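Local coordinates for protein perosamine synthetase (Caulobacter crescentus, PDB 3BN1) that makes GDP-perosamine by transferring an amino group from L-glutamate to GDP-4-keto-6-deoxy-D-mannose with the help of pyridoxal phosphate, at residues P84-I89 with V105-R110; I89-S94 with I157-E162; H134-I139 with R317-P322; A254-V259 with V286-T291. All blocks are in the same frame, centred on the assembly; numbering follows the deposited sequence.

Contact 1 of 4, residues P84-I89 with V105-R110; sequences PSLTYI and VDNDPR. With AKG (2-oxoglutaric acid), chain G.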
loop_
_atom_site.group_PDB
_atom_site.type_symbol
_atom_site.label_atom_id
_atom_site.label_comp_id
_atom_site.label_asym_id
_atom_site.label_seq_id
_atom_site.Cartn_x
_atom_site.Cartn_y
_atom_site.Cartn_z
ATOM N N PRO A 84 19.756 -12.406 2.925
ATOM C CA PRO A 84 20.497 -12.550 4.182
ATOM C C PRO A 84 19.517 -12.762 5.344
ATOM O O PRO A 84 18.428 -12.201 5.370
ATOM C CB PRO A 84 21.235 -11.221 4.327
ATOM C CG PRO A 84 20.584 -10.268 3.372
ATOM C CD PRO A 84 19.967 -11.087 2.280
ATOM N N SER A 85 19.879 -13.617 6.282
ATOM C CA SER A 85 19.060 -13.831 7.489
ATOM C C SER A 85 19.040 -12.519 8.263
ATOM O O SER A 85 17.997 -12.145 8.790
ATOM C CB SER A 85 19.636 -14.899 8.417
ATOM O OG SER A 85 18.694 -15.282 9.409
ATOM N N LEU A 86 20.184 -11.812 8.285
ATOM C CA LEU A 86 20.265 -10.488 8.945
ATOM C C LEU A 86 19.745 -9.362 8.075
ATOM O O LEU A 86 20.475 -8.845 7.207
ATOM C CB LEU A 86 21.686 -10.149 9.377
ATOM C CG LEU A 86 21.761 -8.983 10.413
ATOM C CD1 LEU A 86 21.197 -9.440 11.772
ATOM C CD2 LEU A 86 23.192 -8.513 10.646
ATOM N N THR A 87 18.484 -8.994 8.308
ATOM C CA THR A 87 17.785 -7.944 7.529
ATOM C C THR A 87 16.436 -7.653 8.200
ATOM O O THR A 87 15.997 -8.390 9.110
ATOM C CB THR A 87 17.546 -8.321 6.033
ATOM O OG1 THR A 87 16.936 -7.221 5.330
ATOM C CG2 THR A 87 16.632 -9.531 5.868
ATOM N N TYR A 88 15.760 -6.645 7.668
ATOM C CA TYR A 88 14.417 -6.318 8.092
ATOM C C TYR A 88 13.510 -7.358 7.386
ATOM O O TYR A 88 13.728 -7.762 6.250
ATOM C CB TYR A 88 14.051 -4.895 7.665
ATOM C CG TYR A 88 12.642 -4.628 8.100
ATOM C CD1 TYR A 88 12.303 -4.659 9.461
ATOM C CD2 TYR A 88 11.649 -4.404 7.136
ATOM C CE1 TYR A 88 11.034 -4.364 9.855
ATOM C CE2 TYR A 88 10.389 -4.122 7.516
ATOM C CZ TYR A 88 10.078 -4.161 8.852
ATOM O OH TYR A 88 8.774 -3.953 9.202
ATOM N N ILE A 89 12.499 -7.826 8.102
ATOM C CA ILE A 89 11.754 -8.959 7.661
ATOM C C ILE A 89 11.027 -8.813 6.352
ATOM O O ILE A 89 10.710 -9.839 5.718
ATOM C CB ILE A 89 10.711 -9.339 8.675
ATOM C CG1 ILE A 89 10.269 -10.797 8.470
ATOM C CG2 ILE A 89 9.616 -8.272 8.655
ATOM C CD1 ILE A 89 9.457 -11.346 9.672
ATOM N N VAL A 105 21.231 -16.605 3.764
ATOM C CA VAL A 105 22.703 -16.557 3.684
ATOM C C VAL A 105 23.252 -15.661 4.833
ATOM O O VAL A 105 22.564 -14.732 5.317
ATOM C CB VAL A 105 23.191 -16.008 2.307
ATOM C CG1 VAL A 105 22.712 -14.542 2.102
ATOM C CG2 VAL A 105 24.705 -16.154 2.213
ATOM N N ASP A 106 24.460 -15.991 5.301
ATOM C CA ASP A 106 25.091 -15.307 6.430
ATOM C C ASP A 106 25.692 -14.035 5.887
ATOM O O ASP A 106 25.778 -13.868 4.680
ATOM C CB ASP A 106 26.251 -16.135 7.001
ATOM C CG ASP A 106 26.380 -15.998 8.474
ATOM O OD1 ASP A 106 25.702 -15.110 9.023
ATOM O OD2 ASP A 106 27.153 -16.758 9.086
ATOM N N ASN A 107 26.067 -13.132 6.785
ATOM C CA ASN A 107 26.672 -11.847 6.438
ATOM C C ASN A 107 28.090 -11.727 6.966
ATOM O O ASN A 107 28.574 -12.594 7.705
ATOM C CB ASN A 107 25.928 -10.680 7.109
ATOM C CG ASN A 107 25.737 -10.878 8.603
ATOM O OD1 ASN A 107 24.842 -11.611 8.986
ATOM N ND2 ASN A 107 26.425 -10.120 9.435
ATOM N N ASP A 108 28.713 -10.606 6.599
ATOM C CA ASP A 108 30.063 -10.271 7.012
ATOM C C ASP A 108 29.961 -9.771 8.441
ATOM O O ASP A 108 29.033 -9.013 8.800
ATOM C CB ASP A 108 30.573 -9.138 6.117
ATOM C CG ASP A 108 32.027 -8.710 6.434
ATOM O OD1 ASP A 108 32.976 -9.220 5.795
ATOM O OD2 ASP A 108 32.234 -7.817 7.274
ATOM N N PRO A 109 30.930 -10.179 9.246
ATOM C CA PRO A 109 30.937 -9.779 10.653
ATOM C C PRO A 109 31.219 -8.295 10.901
ATOM O O PRO A 109 30.966 -7.779 12.004
ATOM C CB PRO A 109 32.064 -10.616 11.238
ATOM C CG PRO A 109 32.968 -10.850 10.020
ATOM C CD PRO A 109 31.989 -11.157 8.945
ATOM N N ARG A 110 31.752 -7.645 9.863
ATOM C CA ARG A 110 32.180 -6.264 9.951
ATOM C C ARG A 110 31.251 -5.263 9.341
ATOM O O ARG A 110 30.908 -4.261 9.948
ATOM C CB ARG A 110 33.570 -6.141 9.340
ATOM C CG ARG A 110 34.628 -6.475 10.390
ATOM C CD ARG A 110 36.087 -6.121 9.963
ATOM N NE ARG A 110 36.241 -6.395 8.531
ATOM C CZ ARG A 110 37.179 -5.924 7.714
ATOM N NH1 ARG A 110 38.184 -5.150 8.146
ATOM N NH2 ARG A 110 37.086 -6.285 6.436
HETATM C C1 AKG G . 12.588 0.076 11.216
HETATM O O1 AKG G . 11.920 0.053 12.285
HETATM O O2 AKG G . 13.822 0.306 11.226
HETATM C C2 AKG G . 11.911 -0.156 9.924
HETATM O O5 AKG G . 12.529 -0.015 8.887
HETATM C C3 AKG G . 10.464 -0.603 9.966
HETATM C C4 AKG G . 9.854 -0.624 8.581
HETATM C C5 AKG G . 8.355 -0.629 8.716
HETATM O O3 AKG G . 7.676 -0.706 7.657
HETATM O O4 AKG G . 7.773 -0.612 9.966
HETATM O O HOH W 1 22.679 -12.770 7.258
#
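Pro84 and Val105 end two neighbouring parallel strands, 80-84 and 101-105, which helix 90-98 joins in a beta-alpha-beta crossover at one edge of the large seven-stranded sheet. Where the strands stop, one carbonyl ties their exits together: Val105 O accepts from Ser85 N at 3.1 Å with an N-H...O angle of 158°, and the CA of Pro84 makes a CH...O contact with the same oxygen. A water continues the seam as the loops separate. It accepts from Leu86 N at 2.9 Å and donates to Val105 O and to Asn107 OD1. Farther along, Leu86 CB lies 3.5 Å from Asn107 OD1, while Leu86 CD2 rests near ND2 of the same amide; with CG anti to the backbone N (chi1 -164°), the leucine branch lies across the amide. Asn107 ND2 donates to Asp108 O at 2.9 Å, from above that carbonyl plane, and so helps fix the amide rotation. Tyr88 takes no part in the meeting with 105-110 but carries the loop into the active site, where 2-oxoglutarate lies over one ring face, its C4 3.6 Å from Tyr88 CZ. Val105 O thus takes both Ser85 N and the water, which in turn links Leu86 N to Asn107 OD1, a hydrogen-bonded base from which the tyrosine loop runs to the bound 2-oxoglutarate.

Contact 2 of 4, residues I89-S94 with I157-E162; sequences IASANS and IEDAAE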
loop_
_atom_site.group_PDB
_atom_site.type_symbol
_atom_site.label_atom_id
_atom_site.label_comp_id
_atom_site.label_asym_id
_atom_site.label_seq_id
_atom_site.Cartn_x
_atom_site.Cartn_y
_atom_site.Cartn_z
ATOM N N ILE A 89 12.499 -7.826 8.102
ATOM C CA ILE A 89 11.754 -8.959 7.661
ATOM C C ILE A 89 11.027 -8.813 6.352
ATOM O O ILE A 89 10.710 -9.839 5.718
ATOM C CB ILE A 89 10.711 -9.339 8.675
ATOM C CG1 ILE A 89 10.269 -10.797 8.470
ATOM C CG2 ILE A 89 9.616 -8.272 8.655
ATOM C CD1 ILE A 89 9.457 -11.346 9.672
ATOM N N ALA A 90 10.781 -7.555 5.957
ATOM C CA ALA A 90 10.126 -7.283 4.690
ATOM C C ALA A 90 10.940 -7.897 3.559
ATOM O O ALA A 90 10.328 -8.317 2.558
ATOM C CB ALA A 90 9.899 -5.759 4.470
ATOM N N SER A 91 12.260 -8.055 3.733
ATOM C CA SER A 91 13.069 -8.611 2.652
ATOM C C SER A 91 12.604 -10.018 2.312
ATOM O O SER A 91 12.592 -10.454 1.142
ATOM C CB SER A 91 14.544 -8.741 3.082
ATOM O OG SER A 91 15.012 -7.486 3.516
ATOM N N ALA A 92 12.404 -10.788 3.370
ATOM C CA ALA A 92 12.011 -12.195 3.197
ATOM C C ALA A 92 10.545 -12.256 2.908
ATOM O O ALA A 92 10.135 -13.105 2.117
ATOM C CB ALA A 92 12.323 -12.993 4.495
ATOM N N ASN A 93 9.741 -11.430 3.582
ATOM C CA ASN A 93 8.282 -11.512 3.384
ATOM C C ASN A 93 7.902 -11.290 1.958
ATOM O O ASN A 93 7.005 -11.932 1.393
ATOM C CB ASN A 93 7.462 -10.508 4.250
ATOM C CG ASN A 93 7.479 -10.895 5.742
ATOM O OD1 ASN A 93 7.789 -12.042 6.103
ATOM N ND2 ASN A 93 7.105 -9.946 6.608
ATOM N N SER A 94 8.615 -10.342 1.345
ATOM C CA SER A 94 8.370 -10.010 -0.061
ATOM C C SER A 94 8.456 -11.246 -0.990
ATOM O O SER A 94 7.653 -11.423 -1.909
ATOM C CB SER A 94 9.251 -8.806 -0.510
ATOM O OG SER A 94 10.626 -9.134 -0.696
ATOM N N ILE A 157 18.490 -8.246 -7.000
ATOM C CA ILE A 157 17.639 -7.134 -6.694
ATOM C C ILE A 157 18.173 -6.532 -5.412
ATOM O O ILE A 157 18.289 -7.212 -4.380
ATOM C CB ILE A 157 16.184 -7.564 -6.461
ATOM C CG1 ILE A 157 15.412 -6.397 -5.831
ATOM C CG2 ILE A 157 16.132 -8.903 -5.657
ATOM C CD1 ILE A 157 14.005 -6.726 -5.382
ATOM N N GLU A 158 18.550 -5.264 -5.469
ATOM C CA GLU A 158 19.078 -4.651 -4.241
ATOM C C GLU A 158 17.929 -4.186 -3.326
ATOM O O GLU A 158 17.021 -3.393 -3.716
ATOM C CB GLU A 158 19.848 -3.385 -4.562
ATOM C CG GLU A 158 21.002 -3.437 -5.620
ATOM C CD GLU A 158 21.385 -1.963 -6.035
ATOM O OE1 GLU A 158 21.727 -1.164 -5.112
ATOM O OE2 GLU A 158 21.259 -1.601 -7.247
ATOM N N ASP A 159 17.977 -4.638 -2.085
ATOM C CA ASP A 159 17.052 -4.040 -1.110
ATOM C C ASP A 159 17.857 -2.828 -0.640
ATOM O O ASP A 159 18.732 -2.918 0.255
ATOM C CB ASP A 159 16.794 -4.920 0.105
ATOM C CG ASP A 159 15.761 -4.304 1.025
ATOM O OD1 ASP A 159 15.422 -3.099 0.860
ATOM O OD2 ASP A 159 15.234 -5.044 1.886
ATOM N N ALA A 160 17.626 -1.678 -1.257
ATOM C CA ALA A 160 18.419 -0.492 -0.889
ATOM C C ALA A 160 17.679 0.426 0.067
ATOM O O ALA A 160 17.969 1.630 0.102
ATOM C CB ALA A 160 18.808 0.285 -2.149
ATOM N N ALA A 161 16.702 -0.118 0.798
ATOM C CA ALA A 161 15.868 0.675 1.740
ATOM C C ALA A 161 16.609 1.621 2.663
ATOM O O ALA A 161 16.061 2.632 3.067
ATOM C CB ALA A 161 14.925 -0.253 2.633
ATOM N N GLU A 162 17.815 1.257 3.074
ATOM C CA GLU A 162 18.480 2.092 4.082
ATOM C C GLU A 162 19.652 2.856 3.520
ATOM O O GLU A 162 20.448 3.404 4.294
ATOM C CB GLU A 162 19.005 1.101 5.148
ATOM C CG GLU A 162 17.882 0.134 5.567
ATOM C CD GLU A 162 18.309 -0.885 6.623
ATOM O OE1 GLU A 162 19.496 -0.914 7.014
ATOM O OE2 GLU A 162 17.436 -1.658 7.106
#
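Ser91 and Asp159 meet through side-chain oxygens: Ser91 OG, on the first turn of helix 90-98, lies 2.9 Å from Asp159 OD2, at the end of strand 155-159. The serine proton may go to this carboxylate or to Tyr88 O, the competing acceptor. Asp159 has CG anti to its backbone N (chi1 -176°), which sends the carboxylate toward the helix. Thr87 OG1 is a further hydroxyl partner of Ser91 OG, in the loop leading into the helix.

Side chain meets backbone on both sides. Ala161 N donates to Asp159 OD1 at 3.2 Å, forming an Asx turn, on the anti side of the carboxylate and 31° out of its plane. Ser94 OG donates to Ser91 O at 3.0 Å, from above that carbonyl's plane. Within the helix, Asn93 N is bonded to Ile89 O and Ser94 N to Ala90 O.

Around the cofactor, Asp159 OD2 lies near N1 of the pyridoxal-modified residue 188, and Glu162 OE2 is hydrogen-bonded to its O3. An acid facing the pyridine nitrogen is a hallmark of the aspartate aminotransferase fold. The turn at OD1 probably restricts rotation of the carboxylate, and the serine may act as a second-shell residue that helps keep OD2 toward the ring nitrogen.

Contact 3 of 4, residues H134-I139 with R317-P322; sequences HLYGQI and RPVFHP. With AKG (2-oxoglutaric acid), chain G.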
loop_
_atom_site.group_PDB
_atom_site.type_symbol
_atom_site.label_atom_id
_atom_site.label_comp_id
_atom_site.label_asym_id
_atom_site.label_seq_id
_atom_site.Cartn_x
_atom_site.Cartn_y
_atom_site.Cartn_z
ATOM N N HIS A 134 21.512 -3.537 1.584
ATOM C CA HIS A 134 22.541 -2.564 1.998
ATOM C C HIS A 134 22.198 -2.031 3.416
ATOM O O HIS A 134 21.625 -0.975 3.591
ATOM C CB HIS A 134 22.686 -1.439 0.928
ATOM C CG HIS A 134 22.744 -1.928 -0.491
ATOM N ND1 HIS A 134 23.527 -2.993 -0.883
ATOM C CD2 HIS A 134 22.235 -1.407 -1.640
ATOM C CE1 HIS A 134 23.422 -3.170 -2.190
ATOM N NE2 HIS A 134 22.665 -2.203 -2.683
ATOM N N LEU A 135 22.571 -2.793 4.444
ATOM C CA LEU A 135 22.210 -2.446 5.805
ATOM C C LEU A 135 22.887 -1.199 6.356
ATOM O O LEU A 135 24.095 -1.026 6.175
ATOM C CB LEU A 135 22.586 -3.626 6.673
ATOM C CG LEU A 135 21.655 -4.828 6.686
ATOM C CD1 LEU A 135 22.143 -5.787 7.825
ATOM C CD2 LEU A 135 20.205 -4.357 6.883
ATOM N N TYR A 136 22.126 -0.382 7.089
ATOM C CA TYR A 136 22.676 0.806 7.746
ATOM C C TYR A 136 23.195 1.920 6.824
ATOM O O TYR A 136 23.622 3.003 7.267
ATOM C CB TYR A 136 23.657 0.357 8.832
ATOM C CG TYR A 136 22.918 -0.626 9.713
ATOM C CD1 TYR A 136 21.562 -0.397 9.983
ATOM C CD2 TYR A 136 23.467 -1.834 10.055
ATOM C CE1 TYR A 136 20.793 -1.289 10.644
ATOM C CE2 TYR A 136 22.723 -2.743 10.798
ATOM C CZ TYR A 136 21.398 -2.453 11.083
ATOM O OH TYR A 136 20.619 -3.321 11.800
ATOM N N GLY A 137 23.070 1.684 5.527
ATOM C CA GLY A 137 23.511 2.720 4.592
ATOM C C GLY A 137 24.781 2.349 3.863
ATOM O O GLY A 137 25.384 3.180 3.165
ATOM N N GLN A 138 25.202 1.102 4.027
ATOM C CA GLN A 138 26.430 0.650 3.395
ATOM C C GLN A 138 26.087 -0.376 2.319
ATOM O O GLN A 138 25.502 -1.427 2.656
ATOM C CB GLN A 138 27.315 -0.057 4.448
ATOM C CG GLN A 138 28.640 -0.553 3.917
ATOM C CD GLN A 138 29.765 -0.619 4.943
ATOM O OE1 GLN A 138 30.902 -0.208 4.614
ATOM N NE2 GLN A 138 29.468 -1.027 6.191
ATOM N N ILE A 139 26.552 -0.132 1.085
ATOM C CA ILE A 139 26.352 -1.109 -0.049
ATOM C C ILE A 139 27.128 -2.424 0.127
ATOM O O ILE A 139 28.297 -2.413 0.532
ATOM C CB ILE A 139 26.635 -0.415 -1.413
ATOM C CG1 ILE A 139 25.609 0.732 -1.637
ATOM C CG2 ILE A 139 26.618 -1.421 -2.564
ATOM C CD1 ILE A 139 25.840 1.683 -2.796
ATOM N N ARG A 317 18.309 0.816 19.387
ATOM C CA ARG A 317 17.490 -0.372 19.103
ATOM C C ARG A 317 18.456 -1.465 18.732
ATOM O O ARG A 317 19.615 -1.234 18.361
ATOM C CB ARG A 317 16.502 -0.171 17.961
ATOM C CG ARG A 317 17.288 0.088 16.761
ATOM C CD ARG A 317 16.540 0.576 15.515
ATOM N NE ARG A 317 15.875 -0.509 14.807
ATOM C CZ ARG A 317 14.965 -0.332 13.849
ATOM N NH1 ARG A 317 14.427 -1.418 13.294
ATOM N NH2 ARG A 317 14.593 0.904 13.455
ATOM N N PRO A 318 17.960 -2.681 18.839
ATOM C CA PRO A 318 18.817 -3.792 18.524
ATOM C C PRO A 318 19.025 -3.932 17.041
ATOM O O PRO A 318 18.231 -3.475 16.191
ATOM C CB PRO A 318 18.048 -4.988 19.073
ATOM C CG PRO A 318 16.626 -4.574 19.104
ATOM C CD PRO A 318 16.544 -3.080 18.936
ATOM N N VAL A 319 20.138 -4.573 16.729
ATOM C CA VAL A 319 20.310 -4.906 15.319
ATOM C C VAL A 319 19.175 -5.917 15.025
ATOM O O VAL A 319 18.737 -6.696 15.871
ATOM C CB VAL A 319 21.711 -5.500 15.097
ATOM C CG1 VAL A 319 21.760 -6.442 13.944
ATOM C CG2 VAL A 319 22.676 -4.314 14.877
ATOM N N PHE A 320 18.680 -5.915 13.813
ATOM C CA PHE A 320 17.584 -6.817 13.464
ATOM C C PHE A 320 17.811 -8.216 13.909
ATOM O O PHE A 320 18.950 -8.703 13.834
ATOM C CB PHE A 320 17.553 -6.917 11.951
ATOM C CG PHE A 320 17.308 -5.609 11.278
ATOM C CD1 PHE A 320 16.080 -4.997 11.422
ATOM C CD2 PHE A 320 18.262 -5.044 10.420
ATOM C CE1 PHE A 320 15.796 -3.799 10.819
ATOM C CE2 PHE A 320 17.981 -3.816 9.717
ATOM C CZ PHE A 320 16.768 -3.202 9.945
ATOM N N HIS A 321 16.724 -8.894 14.302
ATOM C CA HIS A 321 16.854 -10.298 14.711
ATOM C C HIS A 321 16.969 -11.072 13.444
ATOM O O HIS A 321 16.161 -10.849 12.542
ATOM C CB HIS A 321 15.597 -10.833 15.446
ATOM C CG HIS A 321 15.277 -10.097 16.699
ATOM N ND1 HIS A 321 16.256 -9.627 17.550
ATOM C CD2 HIS A 321 14.094 -9.694 17.222
ATOM C CE1 HIS A 321 15.694 -8.959 18.541
ATOM N NE2 HIS A 321 14.383 -9.003 18.379
ATOM N N PRO A 322 17.895 -12.036 13.399
ATOM C CA PRO A 322 18.015 -12.847 12.203
ATOM C C PRO A 322 16.648 -13.519 11.917
ATOM O O PRO A 322 15.962 -13.981 12.832
ATOM C CB PRO A 322 19.085 -13.869 12.605
ATOM C CG PRO A 322 19.996 -13.135 13.535
ATOM C CD PRO A 322 19.033 -12.248 14.330
HETATM C C1 AKG G . 12.588 0.076 11.216
HETATM O O1 AKG G . 11.920 0.053 12.285
HETATM O O2 AKG G . 13.822 0.306 11.226
HETATM C C2 AKG G . 11.911 -0.156 9.924
HETATM O O5 AKG G . 12.529 -0.015 8.887
HETATM C C3 AKG G . 10.464 -0.603 9.966
HETATM C C4 AKG G . 9.854 -0.624 8.581
HETATM C C5 AKG G . 8.355 -0.629 8.716
HETATM O O3 AKG G . 7.676 -0.706 7.657
HETATM O O4 AKG G . 7.773 -0.612 9.966
#
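Leu135 sends CD2 to within 3.6 Å of Phe320 CE2, the two side chains running antiparallel alongside one another. Tyr136 follows at a positive phi (66°), and its backbone N is hydrogen-bonded to Glu162 OE1. Its side chain, with CG beside the backbone N (chi1 -53°), comes at Phe320 from the opposing direction: the ring planes are almost parallel, 9° apart, but displaced until little of one ring lies over the other, with centroids 5.9 Å apart. The phenolic oxygen makes the nearest approach, Tyr136 OH to Phe320 CD2 at 3.2 Å, and also lies 3.8 Å from Val319 CG2. Here a loop at the end of strand 127-130 of the large sheet meets the chain leaving strand 317-318, an outer strand of the four-stranded antiparallel sheet. On that strand, Arg317 turns the edge of its guanidinium to a carboxylate of 2-oxoglutarate, with a weak hydrogen bond from NH1 to O2 at 2.8 Å. Gly137 next bonds by its carbonyl O to the backbone N of Val286.

Contact 4 of 4, residues A254-V259 with V286-T291; sequences AARERV and VFWMYT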
loop_
_atom_site.group_PDB
_atom_site.type_symbol
_atom_site.label_atom_id
_atom_site.label_comp_id
_atom_site.label_asym_id
_atom_site.label_seq_id
_atom_site.Cartn_x
_atom_site.Cartn_y
_atom_site.Cartn_z
ATOM N N ALA A 254 24.983 15.304 4.545
ATOM C CA ALA A 254 26.099 16.009 5.191
ATOM C C ALA A 254 25.881 16.117 6.661
ATOM O O ALA A 254 26.812 16.006 7.469
ATOM C CB ALA A 254 26.265 17.408 4.641
ATOM N N ALA A 255 24.622 16.328 6.977
ATOM C CA ALA A 255 24.238 16.424 8.348
ATOM C C ALA A 255 24.556 15.125 9.067
ATOM O O ALA A 255 25.133 15.108 10.160
ATOM C CB ALA A 255 22.806 16.696 8.368
ATOM N N ARG A 256 24.165 14.021 8.450
ATOM C CA ARG A 256 24.434 12.701 8.994
ATOM C C ARG A 256 25.975 12.527 9.039
ATOM O O ARG A 256 26.521 12.021 10.037
ATOM C CB ARG A 256 23.742 11.610 8.133
ATOM C CG ARG A 256 22.516 10.964 8.634
ATOM C CD ARG A 256 21.732 10.292 7.498
ATOM N NE ARG A 256 20.346 10.201 7.944
ATOM C CZ ARG A 256 19.955 9.352 8.893
ATOM N NH1 ARG A 256 18.695 9.300 9.320
ATOM N NH2 ARG A 256 20.858 8.519 9.387
ATOM N N GLU A 257 26.689 12.944 7.980
ATOM C CA GLU A 257 28.152 12.825 8.006
ATOM C C GLU A 257 28.769 13.493 9.241
ATOM O O GLU A 257 29.694 13.004 9.862
ATOM C CB GLU A 257 28.808 13.408 6.771
ATOM C CG GLU A 257 29.534 12.391 5.919
ATOM C CD GLU A 257 29.801 12.906 4.486
ATOM O OE1 GLU A 257 30.220 12.088 3.635
ATOM O OE2 GLU A 257 29.589 14.112 4.186
ATOM N N ARG A 258 28.273 14.671 9.559
ATOM C CA ARG A 258 28.796 15.442 10.681
ATOM C C ARG A 258 28.616 14.648 11.985
ATOM O O ARG A 258 29.530 14.486 12.818
ATOM C CB ARG A 258 27.868 16.657 10.753
ATOM C CG ARG A 258 28.539 17.976 10.966
ATOM C CD ARG A 258 28.071 18.934 9.886
ATOM N NE ARG A 258 26.619 18.962 9.784
ATOM C CZ ARG A 258 25.945 19.325 8.693
ATOM N NH1 ARG A 258 26.583 19.650 7.561
ATOM N NH2 ARG A 258 24.618 19.330 8.694
ATOM N N VAL A 259 27.394 14.127 12.116
ATOM C CA VAL A 259 26.998 13.373 13.283
ATOM C C VAL A 259 27.884 12.158 13.423
ATOM O O VAL A 259 28.425 11.865 14.507
ATOM C CB VAL A 259 25.537 12.908 13.174
ATOM C CG1 VAL A 259 25.289 11.628 14.121
ATOM C CG2 VAL A 259 24.622 14.091 13.528
ATOM N N VAL A 286 26.300 5.864 3.763
ATOM C CA VAL A 286 25.434 6.959 4.157
ATOM C C VAL A 286 24.954 6.955 5.620
ATOM O O VAL A 286 24.405 7.953 6.103
ATOM C CB VAL A 286 24.331 7.255 3.138
ATOM C CG1 VAL A 286 24.934 7.730 1.770
ATOM C CG2 VAL A 286 23.373 6.097 3.068
ATOM N N PHE A 287 25.248 5.887 6.348
ATOM C CA PHE A 287 24.912 5.887 7.766
ATOM C C PHE A 287 23.453 6.140 8.179
ATOM O O PHE A 287 23.125 7.038 8.990
ATOM C CB PHE A 287 25.926 6.761 8.518
ATOM C CG PHE A 287 27.232 6.059 8.798
ATOM C CD1 PHE A 287 27.341 5.144 9.857
ATOM C CD2 PHE A 287 28.323 6.225 7.962
ATOM C CE1 PHE A 287 28.550 4.419 10.117
ATOM C CE2 PHE A 287 29.534 5.555 8.228
ATOM C CZ PHE A 287 29.644 4.630 9.289
ATOM N N TRP A 288 22.567 5.286 7.661
ATOM C CA TRP A 288 21.182 5.370 8.082
ATOM C C TRP A 288 21.172 5.270 9.631
ATOM O O TRP A 288 20.434 5.971 10.350
ATOM C CB TRP A 288 20.379 4.215 7.467
ATOM C CG TRP A 288 18.946 4.254 8.045
ATOM C CD1 TRP A 288 18.120 5.349 8.170
ATOM C CD2 TRP A 288 18.217 3.137 8.560
ATOM N NE1 TRP A 288 16.921 4.967 8.786
ATOM C CE2 TRP A 288 16.958 3.608 8.997
ATOM C CE3 TRP A 288 18.556 1.803 8.804
ATOM C CZ2 TRP A 288 16.031 2.776 9.634
ATOM C CZ3 TRP A 288 17.575 0.955 9.358
ATOM C CH2 TRP A 288 16.325 1.438 9.717
ATOM N N MET A 289 22.064 4.432 10.160
ATOM C CA MET A 289 22.220 4.260 11.590
ATOM C C MET A 289 23.668 3.938 11.848
ATOM O O MET A 289 24.249 3.146 11.077
ATOM C CB MET A 289 21.460 3.000 11.972
ATOM C CG MET A 289 19.992 3.167 11.648
ATOM S SD MET A 289 19.012 3.190 13.096
ATOM C CE MET A 289 18.380 1.521 12.824
ATOM N N TYR A 290 24.197 4.532 12.922
ATOM C CA TYR A 290 25.552 4.276 13.431
ATOM C C TYR A 290 25.498 3.045 14.366
ATOM O O TYR A 290 24.843 3.091 15.415
ATOM C CB TYR A 290 26.107 5.532 14.111
ATOM C CG TYR A 290 27.544 5.419 14.469
ATOM C CD1 TYR A 290 27.938 4.764 15.679
ATOM C CD2 TYR A 290 28.524 5.950 13.617
ATOM C CE1 TYR A 290 29.303 4.679 16.040
ATOM C CE2 TYR A 290 29.893 5.879 13.980
ATOM C CZ TYR A 290 30.269 5.223 15.155
ATOM O OH TYR A 290 31.627 5.177 15.427
ATOM N N THR A 291 26.053 1.917 13.888
ATOM C CA THR A 291 25.895 0.620 14.537
ATOM C C THR A 291 27.181 0.071 15.161
ATOM O O THR A 291 28.162 -0.140 14.466
ATOM C CB THR A 291 25.221 -0.426 13.528
ATOM O OG1 THR A 291 23.971 0.071 13.007
ATOM C CG2 THR A 291 24.950 -1.818 14.151
#
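Arg256, on helix 249-266, passes Phe287 with their CA atoms 6.9 Å apart, at a point where the loop takes positive phi and psi at Phe287 before running into strand 290-294. The contact thus ties a long helix to the entrance of the four-stranded antiparallel sheet that follows the large one in the chain, and to a loop lining the 2-oxoglutarate pocket. Arg256 carries it almost alone. Its chain is extended from CG to NE and reaches across the loop, CD passing 3.8 Å from Val286 O, to bring one nitrogen onto two successive carbonyls. Arg256 NH2 donates to Trp288 O at 2.8 Å, the N-H...O angle being 139°, from well above the carbonyl plane. It also donates weakly to Phe287 O, 2.7 Å away and near the guanidinium plane. A buried positive charge here is probably eased by these carbonyl dipoles. Trp288 lies alongside the arginine and points the same way, its ring plane 31° from the guanidinium. The indole touches 2-oxoglutarate, and its NE1 is hydrogen-bonded to Asn187 O, next to the cofactor-bearing residue 188. Against one face of this indole, toward the rim, sits Met289 CG, 3.4 Å above the ring plane.

All four contacts are buried; contacts 2 and 3 lie nearer the chain centre than 1 and 4. Contacts 1 and 2 belong to the large sheet, sharing Ile89 at the entry to helix 90-98; the first relies on one backbone bond, a CA-H...O contact and a water, the second on a single polar side-chain pair beside the cofactor's ring nitrogen. Contact 3 is largely apolar and aromatic and joins the large sheet to the antiparallel one, which contact 4 reaches from its helix through one arginine and two carbonyls. Contact 3 touches every other contact: Leu86 CD1 of contact 1 packs on Phe320, Glu158 of contact 2 bonds to His134, and Met289 of contact 4 packs on Arg317. Contacts 1, 3 and 4 each supply a residue that touches 2-oxoglutarate.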